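Local coordinates for protein endonuclease V (Streptomyces avermitilis, PDB 3GOC) that probably repairs deaminated DNA, as a magnesium-dependent endonuclease that nicks the strand at the second phosphodiester bond 3' to a deoxyinosine, at residues A[145-153]-A[162-170]; A[174-185]-A[197-208]. All blocks are in the same frame, centred on the assembly; numbering follows the deposited sequence.

Interaction 1 (A[145-153]-A[162-170]); sequences PFTFSYEDP and PLLAGADEV
F148 fills the tight side of this contact: CG stands anti to the carbonyl carbon, beside the backbone N (chi1 -52°), which lays the ring against A165 and V170. V170 meets one face in a CH-pi contact, CG2 lying 4.2 Å from the F148 ring centroid and 16° off its normal. A165 CB approaches obliquely, 3.7 Å from F148 CD2. L163 crosses the root of the side chain at a slant, its CD1 3.7 Å from F148 CB. L164 O stands at the ring edge and also accepts from S149 N at 2.9 Å. The return bond, L164 N to S149 O at 2.7 Å, is almost straight (176°), and the two make S149 and L164 an antiparallel hydrogen-bonded pair of a short beta hairpin. Cutting F148 back to an alanine here would probably leave V170 CG2 and A165 CB without their aromatic partner and open a gap where the ring lay between them and L163 CD2.

The other face, carrying the S149 and L164 side chains, is loose and wet. S149 OG comes no nearer to L164 CB than 3.8 Å, and a water links this hydroxyl to G166 O. A second water joins T147 O and L164 O to G166 N, at the type II' turn A165-D168. Beyond the S149-L164 pair a third water bridges E151 N and P162 O.

Strand 149-150 is the outermost on this side of the chain's mixed sheet, beyond 160-165 and 168-174. A119 packs on F148 and R123 on V170, both from loops, while F184 of strand 183-189 lies against L163 and P145.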
loop_
_atom_site.group_PDB
_atom_site.type_symbol
_atom_site.label_atom_id
_atom_site.label_comp_id
_atom_site.label_asym_id
_atom_site.label_seq_id
_atom_site.Cartn_x
_atom_site.Cartn_y
_atom_site.Cartn_z
ATOM N N PRO A 145 -4.168 -0.865 20.809
ATOM C CA PRO A 145 -5.333 -1.724 20.580
ATOM C C PRO A 145 -6.568 -1.474 21.432
ATOM O O PRO A 145 -7.540 -2.219 21.329
ATOM C CB PRO A 145 -4.760 -3.113 20.814
ATOM C CG PRO A 145 -3.846 -2.870 21.972
ATOM C CD PRO A 145 -3.138 -1.580 21.588
ATOM N N PHE A 146 -6.547 -0.426 22.249
ATOM C CA PHE A 146 -7.681 -0.136 23.117
ATOM C C PHE A 146 -7.908 -1.390 23.963
ATOM O O PHE A 146 -6.966 -1.934 24.536
ATOM C CB PHE A 146 -8.932 0.170 22.287
ATOM C CG PHE A 146 -10.077 0.720 23.095
ATOM C CD1 PHE A 146 -11.380 0.295 22.856
ATOM C CD2 PHE A 146 -9.850 1.670 24.088
ATOM C CE1 PHE A 146 -12.447 0.804 23.601
ATOM C CE2 PHE A 146 -10.909 2.188 24.838
ATOM C CZ PHE A 146 -12.209 1.754 24.593
ATOM N N THR A 147 -9.148 -1.863 24.022
ATOM C CA THR A 147 -9.462 -3.052 24.800
ATOM C C THR A 147 -9.621 -4.296 23.919
ATOM O O THR A 147 -10.070 -5.344 24.383
ATOM C CB THR A 147 -10.754 -2.833 25.611
ATOM O OG1 THR A 147 -10.980 -3.957 26.471
ATOM C CG2 THR A 147 -11.938 -2.660 24.674
ATOM N N PHE A 148 -9.241 -4.183 22.651
ATOM C CA PHE A 148 -9.353 -5.298 21.721
ATOM C C PHE A 148 -8.171 -6.258 21.846
ATOM O O PHE A 148 -7.106 -5.888 22.341
ATOM C CB PHE A 148 -9.456 -4.765 20.287
ATOM C CG PHE A 148 -10.534 -3.736 20.107
ATOM C CD1 PHE A 148 -10.216 -2.433 19.722
ATOM C CD2 PHE A 148 -11.869 -4.059 20.358
ATOM C CE1 PHE A 148 -11.209 -1.467 19.589
ATOM C CE2 PHE A 148 -12.872 -3.102 20.228
ATOM C CZ PHE A 148 -12.545 -1.801 19.845
ATOM N N SER A 149 -8.363 -7.493 21.397
ATOM C CA SER A 149 -7.306 -8.489 21.478
ATOM C C SER A 149 -6.827 -8.896 20.094
ATOM O O SER A 149 -7.523 -8.701 19.098
ATOM C CB SER A 149 -7.803 -9.726 22.220
ATOM O OG SER A 149 -8.781 -10.405 21.457
ATOM N N TYR A 150 -5.633 -9.468 20.040
ATOM C CA TYR A 150 -5.071 -9.898 18.776
ATOM C C TYR A 150 -3.866 -10.792 18.989
ATOM O O TYR A 150 -3.165 -10.685 19.998
ATOM C CB TYR A 150 -4.659 -8.675 17.946
ATOM C CG TYR A 150 -3.478 -7.911 18.518
ATOM C CD1 TYR A 150 -2.192 -8.104 18.016
ATOM C CD2 TYR A 150 -3.651 -6.997 19.559
ATOM C CE1 TYR A 150 -1.104 -7.400 18.531
ATOM C CE2 TYR A 150 -2.568 -6.290 20.088
ATOM C CZ TYR A 150 -1.299 -6.497 19.565
ATOM O OH TYR A 150 -0.224 -5.794 20.065
ATOM N N GLU A 151 -3.652 -11.690 18.036
ATOM C CA GLU A 151 -2.504 -12.584 18.058
ATOM C C GLU A 151 -1.407 -11.779 17.374
ATOM O O GLU A 151 -1.692 -10.999 16.462
ATOM C CB GLU A 151 -2.783 -13.843 17.230
ATOM C CG GLU A 151 -3.921 -14.712 17.743
ATOM C CD GLU A 151 -3.550 -15.498 18.986
ATOM O OE1 GLU A 151 -4.400 -16.277 19.474
ATOM O OE2 GLU A 151 -2.412 -15.341 19.477
ATOM N N ASP A 152 -0.162 -11.946 17.803
ATOM C CA ASP A 152 0.935 -11.219 17.174
ATOM C C ASP A 152 0.989 -11.545 15.686
ATOM O O ASP A 152 1.056 -12.710 15.302
ATOM C CB ASP A 152 2.280 -11.596 17.805
ATOM C CG ASP A 152 2.428 -11.084 19.219
ATOM O OD1 ASP A 152 2.245 -9.867 19.430
ATOM O OD2 ASP A 152 2.740 -11.898 20.117
ATOM N N PRO A 153 0.945 -10.519 14.825
ATOM C CA PRO A 153 1.005 -10.782 13.385
ATOM C C PRO A 153 2.427 -11.205 13.018
ATOM O O PRO A 153 3.331 -11.126 13.852
ATOM C CB PRO A 153 0.627 -9.433 12.772
ATOM C CG PRO A 153 1.162 -8.455 13.770
ATOM C CD PRO A 153 0.766 -9.082 15.091
ATOM N N PRO A 162 -6.059 -10.661 12.881
ATOM C CA PRO A 162 -7.370 -10.134 13.258
ATOM C C PRO A 162 -7.356 -9.375 14.586
ATOM O O PRO A 162 -6.718 -9.801 15.554
ATOM C CB PRO A 162 -8.233 -11.394 13.339
ATOM C CG PRO A 162 -7.584 -12.313 12.346
ATOM C CD PRO A 162 -6.124 -12.111 12.635
ATOM N N LEU A 163 -8.044 -8.237 14.619
ATOM C CA LEU A 163 -8.174 -7.446 15.842
ATOM C C LEU A 163 -9.586 -7.798 16.304
ATOM O O LEU A 163 -10.550 -7.583 15.572
ATOM C CB LEU A 163 -8.073 -5.949 15.537
ATOM C CG LEU A 163 -8.093 -5.028 16.762
ATOM C CD1 LEU A 163 -6.898 -5.328 17.664
ATOM C CD2 LEU A 163 -8.062 -3.569 16.306
ATOM N N LEU A 164 -9.712 -8.331 17.516
ATOM C CA LEU A 164 -11.014 -8.780 18.003
ATOM C C LEU A 164 -11.666 -8.050 19.171
ATOM O O LEU A 164 -11.000 -7.628 20.112
ATOM C CB LEU A 164 -10.913 -10.265 18.374
ATOM C CG LEU A 164 -10.288 -11.223 17.357
ATOM C CD1 LEU A 164 -10.254 -12.637 17.936
ATOM C CD2 LEU A 164 -11.079 -11.205 16.065
ATOM N N ALA A 165 -12.988 -7.922 19.088
ATOM C CA ALA A 165 -13.789 -7.326 20.148
ATOM C C ALA A 165 -14.547 -8.554 20.633
ATOM O O ALA A 165 -15.584 -8.918 20.078
ATOM C CB ALA A 165 -14.751 -6.289 19.587
ATOM N N GLY A 166 -14.010 -9.208 21.656
ATOM C CA GLY A 166 -14.630 -10.425 22.138
ATOM C C GLY A 166 -14.165 -11.517 21.192
ATOM O O GLY A 166 -13.018 -11.957 21.259
ATOM N N ALA A 167 -15.043 -11.941 20.289
ATOM C CA ALA A 167 -14.692 -12.977 19.322
ATOM C C ALA A 167 -14.925 -12.474 17.903
ATOM O O ALA A 167 -14.698 -13.193 16.928
ATOM C CB ALA A 167 -15.524 -14.227 19.575
ATOM N N ASP A 168 -15.374 -11.228 17.797
ATOM C CA ASP A 168 -15.675 -10.617 16.504
ATOM C C ASP A 168 -14.543 -9.763 15.948
ATOM O O ASP A 168 -13.990 -8.912 16.645
ATOM C CB ASP A 168 -16.922 -9.749 16.635
ATOM C CG ASP A 168 -18.130 -10.539 17.077
ATOM O OD1 ASP A 168 -18.990 -9.961 17.775
ATOM O OD2 ASP A 168 -18.212 -11.732 16.712
ATOM N N GLU A 169 -14.210 -9.974 14.681
ATOM C CA GLU A 169 -13.154 -9.186 14.065
ATOM C C GLU A 169 -13.681 -7.783 13.798
ATOM O O GLU A 169 -14.726 -7.614 13.170
ATOM C CB GLU A 169 -12.699 -9.813 12.748
ATOM C CG GLU A 169 -11.542 -9.059 12.112
ATOM C CD GLU A 169 -11.072 -9.678 10.817
ATOM O OE1 GLU A 169 -11.677 -9.393 9.762
ATOM O OE2 GLU A 169 -10.099 -10.463 10.859
ATOM N N VAL A 170 -12.955 -6.781 14.288
ATOM C CA VAL A 170 -13.340 -5.388 14.097
ATOM C C VAL A 170 -12.235 -4.594 13.402
ATOM O O VAL A 170 -12.347 -3.380 13.231
ATOM C CB VAL A 170 -13.693 -4.706 15.446
ATOM C CG1 VAL A 170 -14.946 -5.344 16.031
ATOM C CG2 VAL A 170 -12.524 -4.829 16.426
HETATM O O HOH W 1 -11.754 -7.907 23.268
HETATM O O HOH W 2 -11.176 -10.741 22.525
HETATM O O HOH W 3 -5.746 -12.235 16.107
#

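Interaction 2 (A[174-185]-A[197-208]); sequences LRTQSGVKPVFV and CAHTLALTPKYR
The R208 guanidinium has V183 CG1 over one face and two backbone carbonyls, those of K181 and P182, at its edge. This is where the loop after helix 193-202 folds back on the strand hairpin 168-174/183-189 of an RNase H-like endonuclease V fold. R208 NE donates to K181 O at 2.8 Å, tilted from the guanidinium plane, while R208 NH2 reaches P182 O at 2.8 Å along a nearly straight line (169°). Both donors stand above the carbonyl planes. The arginine chain runs extended from CG to NE, with CG anti to the backbone N (chi1 169°), which carries the charge past V180 to these oxygens. NH2 also bonds K143 O, and the three carbonyls probably offset the nearby K181 NZ, 3.8 Å from R208 NH2.

The second flat group is the Q177 amide. Q177 NE2 makes weak bonds to T204 O (2.8 Å) and Y207 O (3.3 Å), spanning the loop beyond the helix from the start of the type II turn Q177-V180.

Between hairpin and helix the packing is mostly apolar. The L174 and T200 side chains lie alongside each other, pointing opposite ways, with L174 CD2 3.7 Å from T200 CB; L174 also touches L201 and C197. V183 and T200 meet tip to tip through their CG2 methyls, backed by I139 and V141 of strand 138-142, and V185 CG2 lies 3.7 Å from T200 OG1, a hydroxyl bonded to A196 O within the helix. P205 touches the bound pentanediol-type ligand. T176 crosses T204 at about a right angle, and T176 OG1 donates to R208 O at 2.8 Å, in the carbonyl plane on a lone pair.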
loop_
_atom_site.group_PDB
_atom_site.type_symbol
_atom_site.label_atom_id
_atom_site.label_comp_id
_atom_site.label_asym_id
_atom_site.label_seq_id
_atom_site.Cartn_x
_atom_site.Cartn_y
_atom_site.Cartn_z
ATOM N N LEU A 174 -1.691 -4.524 12.114
ATOM C CA LEU A 174 -0.880 -4.519 10.902
ATOM C C LEU A 174 0.561 -4.126 11.161
ATOM O O LEU A 174 0.827 -3.088 11.767
ATOM C CB LEU A 174 -1.484 -3.538 9.894
ATOM C CG LEU A 174 -0.763 -3.377 8.555
ATOM C CD1 LEU A 174 -0.901 -4.661 7.746
ATOM C CD2 LEU A 174 -1.368 -2.203 7.787
ATOM N N ARG A 175 1.487 -4.957 10.694
ATOM C CA ARG A 175 2.909 -4.693 10.857
ATOM C C ARG A 175 3.310 -3.685 9.783
ATOM O O ARG A 175 3.433 -4.046 8.611
ATOM C CB ARG A 175 3.711 -5.993 10.677
ATOM C CG ARG A 175 5.184 -5.870 11.043
ATOM C CD ARG A 175 5.389 -5.931 12.553
ATOM N NE ARG A 175 5.075 -7.258 13.093
ATOM C CZ ARG A 175 5.122 -7.575 14.384
ATOM N NH1 ARG A 175 5.469 -6.665 15.284
ATOM N NH2 ARG A 175 4.814 -8.802 14.785
ATOM N N THR A 176 3.497 -2.423 10.167
ATOM C CA THR A 176 3.887 -1.395 9.204
ATOM C C THR A 176 5.402 -1.291 9.103
ATOM O O THR A 176 5.931 -0.822 8.101
ATOM C CB THR A 176 3.285 -0.016 9.571
ATOM O OG1 THR A 176 3.533 0.263 10.956
ATOM C CG2 THR A 176 1.779 -0.012 9.318
ATOM N N GLN A 177 6.099 -1.733 10.147
ATOM C CA GLN A 177 7.558 -1.729 10.141
ATOM C C GLN A 177 8.073 -3.059 10.687
ATOM O O GLN A 177 7.601 -3.553 11.712
ATOM C CB GLN A 177 8.109 -0.565 10.967
ATOM C CG GLN A 177 8.012 0.794 10.273
ATOM C CD GLN A 177 8.744 0.826 8.939
ATOM O OE1 GLN A 177 9.868 0.328 8.822
ATOM N NE2 GLN A 177 8.117 1.422 7.929
ATOM N N SER A 178 9.042 -3.626 9.975
ATOM C CA SER A 178 9.646 -4.906 10.313
ATOM C C SER A 178 10.108 -5.014 11.758
ATOM O O SER A 178 10.876 -4.182 12.239
ATOM C CB SER A 178 10.830 -5.169 9.381
ATOM O OG SER A 178 11.252 -6.512 9.460
ATOM N N GLY A 179 9.626 -6.051 12.438
ATOM C CA GLY A 179 9.998 -6.294 13.821
ATOM C C GLY A 179 9.563 -5.243 14.823
ATOM O O GLY A 179 9.917 -5.325 15.999
ATOM N N VAL A 180 8.794 -4.263 14.359
ATOM C CA VAL A 180 8.302 -3.171 15.201
ATOM C C VAL A 180 6.829 -3.403 15.566
ATOM O O VAL A 180 6.091 -4.024 14.811
ATOM C CB VAL A 180 8.421 -1.815 14.454
ATOM C CG1 VAL A 180 7.864 -0.686 15.305
ATOM C CG2 VAL A 180 9.880 -1.544 14.104
ATOM N N LYS A 181 6.420 -2.906 16.730
ATOM C CA LYS A 181 5.039 -3.014 17.213
ATOM C C LYS A 181 4.047 -2.622 16.103
ATOM O O LYS A 181 4.227 -1.611 15.437
ATOM C CB LYS A 181 4.873 -2.091 18.424
ATOM C CG LYS A 181 3.454 -1.628 18.709
ATOM C CD LYS A 181 2.578 -2.763 19.197
ATOM C CE LYS A 181 1.179 -2.268 19.518
ATOM N NZ LYS A 181 1.185 -1.213 20.583
ATOM N N PRO A 182 2.986 -3.419 15.890
ATOM C CA PRO A 182 2.034 -3.062 14.830
ATOM C C PRO A 182 1.093 -1.916 15.182
ATOM O O PRO A 182 1.071 -1.434 16.324
ATOM C CB PRO A 182 1.269 -4.362 14.602
ATOM C CG PRO A 182 1.248 -4.975 15.977
ATOM C CD PRO A 182 2.658 -4.734 16.475
ATOM N N VAL A 183 0.340 -1.461 14.184
ATOM C CA VAL A 183 -0.657 -0.418 14.400
ATOM C C VAL A 183 -1.980 -1.147 14.238
ATOM O O VAL A 183 -1.999 -2.311 13.840
ATOM C CB VAL A 183 -0.539 0.755 13.391
ATOM C CG1 VAL A 183 0.754 1.512 13.652
ATOM C CG2 VAL A 183 -0.593 0.256 11.960
ATOM N N PHE A 184 -3.081 -0.476 14.543
ATOM C CA PHE A 184 -4.382 -1.116 14.493
ATOM C C PHE A 184 -5.317 -0.432 13.529
ATOM O O PHE A 184 -5.776 0.689 13.744
ATOM C CB PHE A 184 -4.909 -1.181 15.922
ATOM C CG PHE A 184 -3.924 -1.817 16.860
ATOM C CD1 PHE A 184 -2.948 -1.051 17.502
ATOM C CD2 PHE A 184 -3.875 -3.205 16.977
ATOM C CE1 PHE A 184 -1.931 -1.661 18.239
ATOM C CE2 PHE A 184 -2.869 -3.828 17.707
ATOM C CZ PHE A 184 -1.887 -3.054 18.339
ATOM N N VAL A 185 -5.586 -1.153 12.449
ATOM C CA VAL A 185 -6.400 -0.674 11.347
ATOM C C VAL A 185 -7.849 -1.131 11.389
ATOM O O VAL A 185 -8.129 -2.303 11.612
ATOM C CB VAL A 185 -5.780 -1.164 10.022
ATOM C CG1 VAL A 185 -6.570 -0.647 8.836
ATOM C CG2 VAL A 185 -4.329 -0.720 9.946
ATOM N N CYS A 197 -5.728 -1.775 4.826
ATOM C CA CYS A 197 -4.360 -2.198 5.093
ATOM C C CYS A 197 -3.416 -1.704 4.006
ATOM O O CYS A 197 -2.309 -1.246 4.295
ATOM C CB CYS A 197 -4.280 -3.717 5.181
ATOM S SG CYS A 197 -4.954 -4.370 6.708
ATOM N N ALA A 198 -3.851 -1.799 2.750
ATOM C CA ALA A 198 -3.036 -1.356 1.628
ATOM C C ALA A 198 -2.715 0.127 1.749
ATOM O O ALA A 198 -1.583 0.545 1.520
ATOM C CB ALA A 198 -3.759 -1.637 0.310
ATOM N N HIS A 199 -3.705 0.933 2.119
ATOM C CA HIS A 199 -3.460 2.365 2.263
ATOM C C HIS A 199 -2.519 2.634 3.427
ATOM O O HIS A 199 -1.624 3.476 3.340
ATOM C CB HIS A 199 -4.780 3.114 2.468
ATOM C CG HIS A 199 -5.483 3.440 1.186
ATOM N ND1 HIS A 199 -5.111 4.498 0.384
ATOM C CD2 HIS A 199 -6.489 2.811 0.535
ATOM C CE1 HIS A 199 -5.858 4.505 -0.708
ATOM N NE2 HIS A 199 -6.701 3.491 -0.640
ATOM N N THR A 200 -2.717 1.915 4.526
ATOM C CA THR A 200 -1.872 2.107 5.693
ATOM C C THR A 200 -0.417 1.764 5.362
ATOM O O THR A 200 0.501 2.492 5.758
ATOM C CB THR A 200 -2.391 1.258 6.881
ATOM O OG1 THR A 200 -3.751 1.625 7.156
ATOM C CG2 THR A 200 -1.571 1.516 8.135
ATOM N N LEU A 201 -0.195 0.668 4.636
ATOM C CA LEU A 201 1.174 0.294 4.263
ATOM C C LEU A 201 1.767 1.349 3.330
ATOM O O LEU A 201 2.928 1.730 3.471
ATOM C CB LEU A 201 1.204 -1.071 3.567
ATOM C CG LEU A 201 0.895 -2.299 4.429
ATOM C CD1 LEU A 201 0.927 -3.545 3.551
ATOM C CD2 LEU A 201 1.918 -2.416 5.565
ATOM N N ALA A 202 0.965 1.829 2.382
ATOM C CA ALA A 202 1.447 2.831 1.441
ATOM C C ALA A 202 1.801 4.142 2.136
ATOM O O ALA A 202 2.572 4.942 1.606
ATOM C CB ALA A 202 0.408 3.068 0.348
ATOM N N LEU A 203 1.241 4.362 3.324
ATOM C CA LEU A 203 1.506 5.584 4.088
ATOM C C LEU A 203 2.616 5.401 5.112
ATOM O O LEU A 203 2.976 6.342 5.818
ATOM C CB LEU A 203 0.230 6.036 4.807
ATOM C CG LEU A 203 -0.890 6.557 3.911
ATOM C CD1 LEU A 203 -2.183 6.724 4.711
ATOM C CD2 LEU A 203 -0.457 7.889 3.316
ATOM N N THR A 204 3.167 4.191 5.175
ATOM C CA THR A 204 4.213 3.879 6.147
ATOM C C THR A 204 5.509 3.268 5.593
ATOM O O THR A 204 6.107 2.399 6.227
ATOM C CB THR A 204 3.670 2.919 7.229
ATOM O OG1 THR A 204 3.061 1.785 6.602
ATOM C CG2 THR A 204 2.623 3.613 8.084
ATOM N N PRO A 205 5.971 3.717 4.418
ATOM C CA PRO A 205 7.209 3.124 3.906
ATOM C C PRO A 205 8.424 3.419 4.788
ATOM O O PRO A 205 9.381 2.644 4.811
ATOM C CB PRO A 205 7.336 3.750 2.520
ATOM C CG PRO A 205 6.775 5.119 2.733
ATOM C CD PRO A 205 5.521 4.820 3.551
ATOM N N LYS A 206 8.367 4.524 5.525
ATOM C CA LYS A 206 9.480 4.947 6.368
ATOM C C LYS A 206 9.233 4.842 7.869
ATOM O O LYS A 206 10.144 4.500 8.619
ATOM C CB LYS A 206 9.855 6.396 6.038
ATOM C CG LYS A 206 10.094 6.664 4.562
ATOM C CD LYS A 206 10.266 8.150 4.300
ATOM C CE LYS A 206 10.363 8.445 2.812
ATOM N NZ LYS A 206 10.492 9.908 2.551
ATOM N N TYR A 207 8.012 5.131 8.304
ATOM C CA TYR A 207 7.689 5.094 9.723
ATOM C C TYR A 207 6.606 4.092 10.082
ATOM O O TYR A 207 5.919 3.553 9.217
ATOM C CB TYR A 207 7.231 6.476 10.195
ATOM C CG TYR A 207 8.128 7.615 9.780
ATOM C CD1 TYR A 207 7.861 8.353 8.626
ATOM C CD2 TYR A 207 9.244 7.958 10.541
ATOM C CE1 TYR A 207 8.686 9.406 8.243
ATOM C CE2 TYR A 207 10.075 9.010 10.164
ATOM C CZ TYR A 207 9.790 9.726 9.017
ATOM O OH TYR A 207 10.617 10.763 8.644
ATOM N N ARG A 208 6.451 3.863 11.382
ATOM C CA ARG A 208 5.424 2.960 11.876
ATOM C C ARG A 208 4.055 3.628 11.758
ATOM O O ARG A 208 3.066 2.979 11.429
ATOM C CB ARG A 208 5.697 2.609 13.340
ATOM C CG ARG A 208 4.552 1.881 14.022
ATOM C CD ARG A 208 4.807 1.673 15.504
ATOM N NE ARG A 208 3.644 1.056 16.134
ATOM C CZ ARG A 208 2.915 1.623 17.088
ATOM N NH1 ARG A 208 3.225 2.833 17.544
ATOM N NH2 ARG A 208 1.866 0.979 17.581
#

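How the interactions relate
From the N terminus, the chain enters 145-153 after strand 138-142, and interaction 1 closes the eight-residue excursion to 162-170 as a hairpin. Strand 168-174 then leads into 174-185, and interaction 2 closes the next loop, through strand 183-189 and on to helix 193-202. The two are in series, neither nested nor crossing, with centres about 17 Å apart. Interaction 1 secures the outer strand of the sheet; interaction 2 fastens the helix and the loop after it to the neighbouring strands further in. They meet where the Y150 ring packs edge-to-face with F184, and where R175 NH2 probably bonds P153 O at 2.9 Å.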